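Long-range contact in MdbA protein (Corynebacterium matruchotii ATCC 14266, PDB 6BO0), which is a thiol-disulfide oxidoreductase of the DsbA-like thioredoxin family and probably forms disulfide bonds in exported proteins: residues D42-F47 / N75-N80. Residues are numbered along the deposited sequence; the frame is centred on the assembly and turned at random. Where two conformers were deposited one is given.
Sequences DIYEDF and NIRTMN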
loop_
_atom_site.group_PDB
_atom_site.type_symbol
_atom_site.label_atom_id
_atom_site.label_comp_id
_atom_site.label_asym_id
_atom_site.label_seq_id
_atom_site.Cartn_x
_atom_site.Cartn_y
_atom_site.Cartn_z
ATOM N N ASP A 42 -11.357 3.849 2.440
ATOM C CA ASP A 42 -10.065 4.484 2.721
ATOM C C ASP A 42 -9.328 3.670 3.773
ATOM O O ASP A 42 -9.888 3.416 4.854
ATOM C CB ASP A 42 -10.282 5.917 3.214
ATOM C CG ASP A 42 -10.827 6.834 2.139
ATOM O OD1 ASP A 42 -10.129 7.061 1.141
ATOM O OD2 ASP A 42 -11.966 7.351 2.280
ATOM N N ILE A 43 -8.089 3.292 3.465
ATOM C CA ILE A 43 -7.266 2.494 4.367
ATOM C C ILE A 43 -5.982 3.255 4.643
ATOM O O ILE A 43 -5.143 3.423 3.763
ATOM C CB ILE A 43 -6.952 1.110 3.774
ATOM C CG1 ILE A 43 -8.256 0.390 3.423
ATOM C CG2 ILE A 43 -6.066 0.300 4.727
ATOM C CD1 ILE A 43 -8.051 -0.957 2.784
ATOM N N TYR A 44 -5.853 3.726 5.875
ATOM C CA TYR A 44 -4.671 4.450 6.323
ATOM C C TYR A 44 -3.712 3.461 6.958
ATOM O O TYR A 44 -4.061 2.756 7.907
ATOM C CB TYR A 44 -5.077 5.521 7.342
ATOM C CG TYR A 44 -5.969 6.607 6.747
ATOM C CD1 TYR A 44 -7.335 6.452 6.667
ATOM C CD2 TYR A 44 -5.424 7.785 6.271
ATOM C CE1 TYR A 44 -8.132 7.450 6.147
ATOM C CE2 TYR A 44 -6.196 8.775 5.749
ATOM C CZ TYR A 44 -7.561 8.606 5.679
ATOM O OH TYR A 44 -8.311 9.620 5.139
ATOM N N GLU A 45 -2.484 3.409 6.435
ATOM C CA GLU A 45 -1.530 2.415 6.880
ATOM C C GLU A 45 -0.093 2.912 6.747
ATOM O O GLU A 45 0.181 3.859 5.996
ATOM C CB GLU A 45 -1.737 1.106 6.133
ATOM C CG GLU A 45 -1.472 1.202 4.635
ATOM C CD GLU A 45 -1.639 -0.103 3.870
ATOM O OE1 GLU A 45 -2.322 -1.007 4.390
ATOM O OE2 GLU A 45 -1.123 -0.182 2.721
ATOM N N ASP A 46 0.803 2.219 7.437
ATOM C CA ASP A 46 2.224 2.567 7.498
ATOM C C ASP A 46 2.984 1.264 7.373
ATOM O O ASP A 46 2.682 0.288 8.066
ATOM C CB ASP A 46 2.488 3.302 8.837
ATOM C CG ASP A 46 3.934 3.733 9.060
ATOM O OD1 ASP A 46 4.843 2.901 8.814
ATOM O OD2 ASP A 46 4.146 4.876 9.518
ATOM N N PHE A 47 3.944 1.219 6.456
ATOM C CA PHE A 47 4.657 -0.020 6.176
ATOM C C PHE A 47 5.535 -0.541 7.304
ATOM O O PHE A 47 6.023 -1.674 7.204
ATOM C CB PHE A 47 5.475 0.089 4.892
ATOM C CG PHE A 47 4.659 -0.068 3.630
ATOM C CD1 PHE A 47 4.054 -1.280 3.338
ATOM C CD2 PHE A 47 4.499 0.964 2.732
ATOM C CE1 PHE A 47 3.315 -1.442 2.199
ATOM C CE2 PHE A 47 3.785 0.802 1.568
ATOM C CZ PHE A 47 3.173 -0.401 1.300
ATOM N N ASN A 75 -8.934 3.144 -1.556
ATOM C CA ASN A 75 -7.859 4.139 -1.496
ATOM C C ASN A 75 -6.864 3.722 -0.429
ATOM O O ASN A 75 -7.147 3.820 0.775
ATOM C CB ASN A 75 -8.450 5.488 -1.125
ATOM C CG ASN A 75 -9.292 6.092 -2.217
ATOM O OD1 ASN A 75 -9.022 5.939 -3.399
ATOM N ND2 ASN A 75 -10.304 6.844 -1.809
ATOM N N ILE A 76 -5.690 3.273 -0.856
ATOM C CA ILE A 76 -4.582 3.020 0.058
ATOM C C ILE A 76 -3.949 4.370 0.349
ATOM O O ILE A 76 -3.451 5.039 -0.561
ATOM C CB ILE A 76 -3.556 2.031 -0.533
ATOM C CG1 ILE A 76 -4.203 0.687 -0.889
ATOM C CG2 ILE A 76 -2.374 1.889 0.422
ATOM C CD1 ILE A 76 -4.756 -0.099 0.266
ATOM N N ARG A 77 -3.991 4.757 1.620
ATOM C CA ARG A 77 -3.519 6.053 2.088
ATOM C C ARG A 77 -2.333 5.845 3.027
ATOM O O ARG A 77 -2.463 5.697 4.226
ATOM C CB ARG A 77 -4.676 6.806 2.747
ATOM C CG ARG A 77 -5.736 7.208 1.742
ATOM C CD ARG A 77 -6.773 8.143 2.322
ATOM N NE ARG A 77 -7.776 8.566 1.337
ATOM C CZ ARG A 77 -7.590 9.481 0.413
ATOM N NH1 ARG A 77 -6.428 10.122 0.326
ATOM N NH2 ARG A 77 -8.566 9.778 -0.427
ATOM N N THR A 78 -1.154 5.820 2.414
ATOM C CA THR A 78 0.064 5.525 3.131
ATOM C C THR A 78 0.512 6.710 3.962
ATOM O O THR A 78 0.402 7.849 3.527
ATOM C CB THR A 78 1.168 5.105 2.160
ATOM O OG1 THR A 78 0.638 4.173 1.223
ATOM C CG2 THR A 78 2.376 4.480 2.891
ATOM N N MET A 79 1.020 6.386 5.158
ATOM C CA MET A 79 1.543 7.346 6.121
ATOM C C MET A 79 2.953 6.929 6.533
ATOM O O MET A 79 3.425 5.842 6.193
ATOM C CB MET A 79 0.603 7.469 7.333
ATOM C CG MET A 79 -0.775 8.039 6.923
ATOM S SD MET A 79 -1.843 8.502 8.265
ATOM C CE MET A 79 -1.836 6.946 8.994
ATOM N N ASN A 80 3.630 7.825 7.252
ATOM C CA ASN A 80 5.016 7.565 7.634
ATOM C C ASN A 80 5.370 7.989 9.037
ATOM O O ASN A 80 6.545 8.179 9.351
ATOM C CB ASN A 80 5.969 8.233 6.632
ATOM C CG ASN A 80 5.880 9.740 6.695
ATOM O OD1 ASN A 80 5.160 10.264 7.541
ATOM N ND2 ASN A 80 6.588 10.442 5.818
HETATM O O HOH W 1 -11.624 9.421 0.032
HETATM O O HOH W 2 0.621 1.559 1.890
HETATM O O HOH W 3 4.877 3.653 5.081
#
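The parallel strand pair at the centre of a thioredoxin-fold sheet brings I43 beside I76 and Y44 beside R77. The segment axes run 4.7 Å apart at 23°. I43 N donates to N75 O, and I43 O takes R77 N at 2.8 Å. E45 continues the pattern, with its N donating to R77 O and its O accepting M79 N.

D42, Y44, N75 and R77 share one face of the sheet. D42 OD1 receives N75 ND2 at 3.0 Å and R77 NE at 2.8 Å, the latter a salt bridge. The two donors come from opposite faces of the carboxylate plane; NE approaches from above that plane, 53° out of it. Water 1 donates to the same oxygen and accepts from R77 NH2. R77 is extended from CG to NE and runs alongside Y44. Its CB makes a CH-pi contact over the ring, 4.1 Å from the Y44 centroid, and its CD lies 3.5 Å from Y44 CZ. In the conformer given, M79 SD makes an oblique Met-aromatic contact with the ring; M79 has a second conformer, so this is less certain. Helix 155-172 also packs on Y44.

Strands 39-45 and 72-78 are joined through helix 51-68, a beta-alpha-beta crossover. The CxxC motif that begins at C49, just after S48, follows the first strand, as in DsbA relatives; C49 is deposited as S-hydroxycysteine.

I43, E45, I76 and T78 occupy the other face. I43 CD1 and I76 CD1 meet at 4.2 Å. The E45 chain starts between its backbone N and carbonyl carbon (chi1 64°), then extends, which brings OE2 to 3.3 Å from I76 CG2. Water 2 links OE2 to T78 OG1, while OE1 pairs with R113 of helix 106-118. Water 3 bridges F47 N and M79 O.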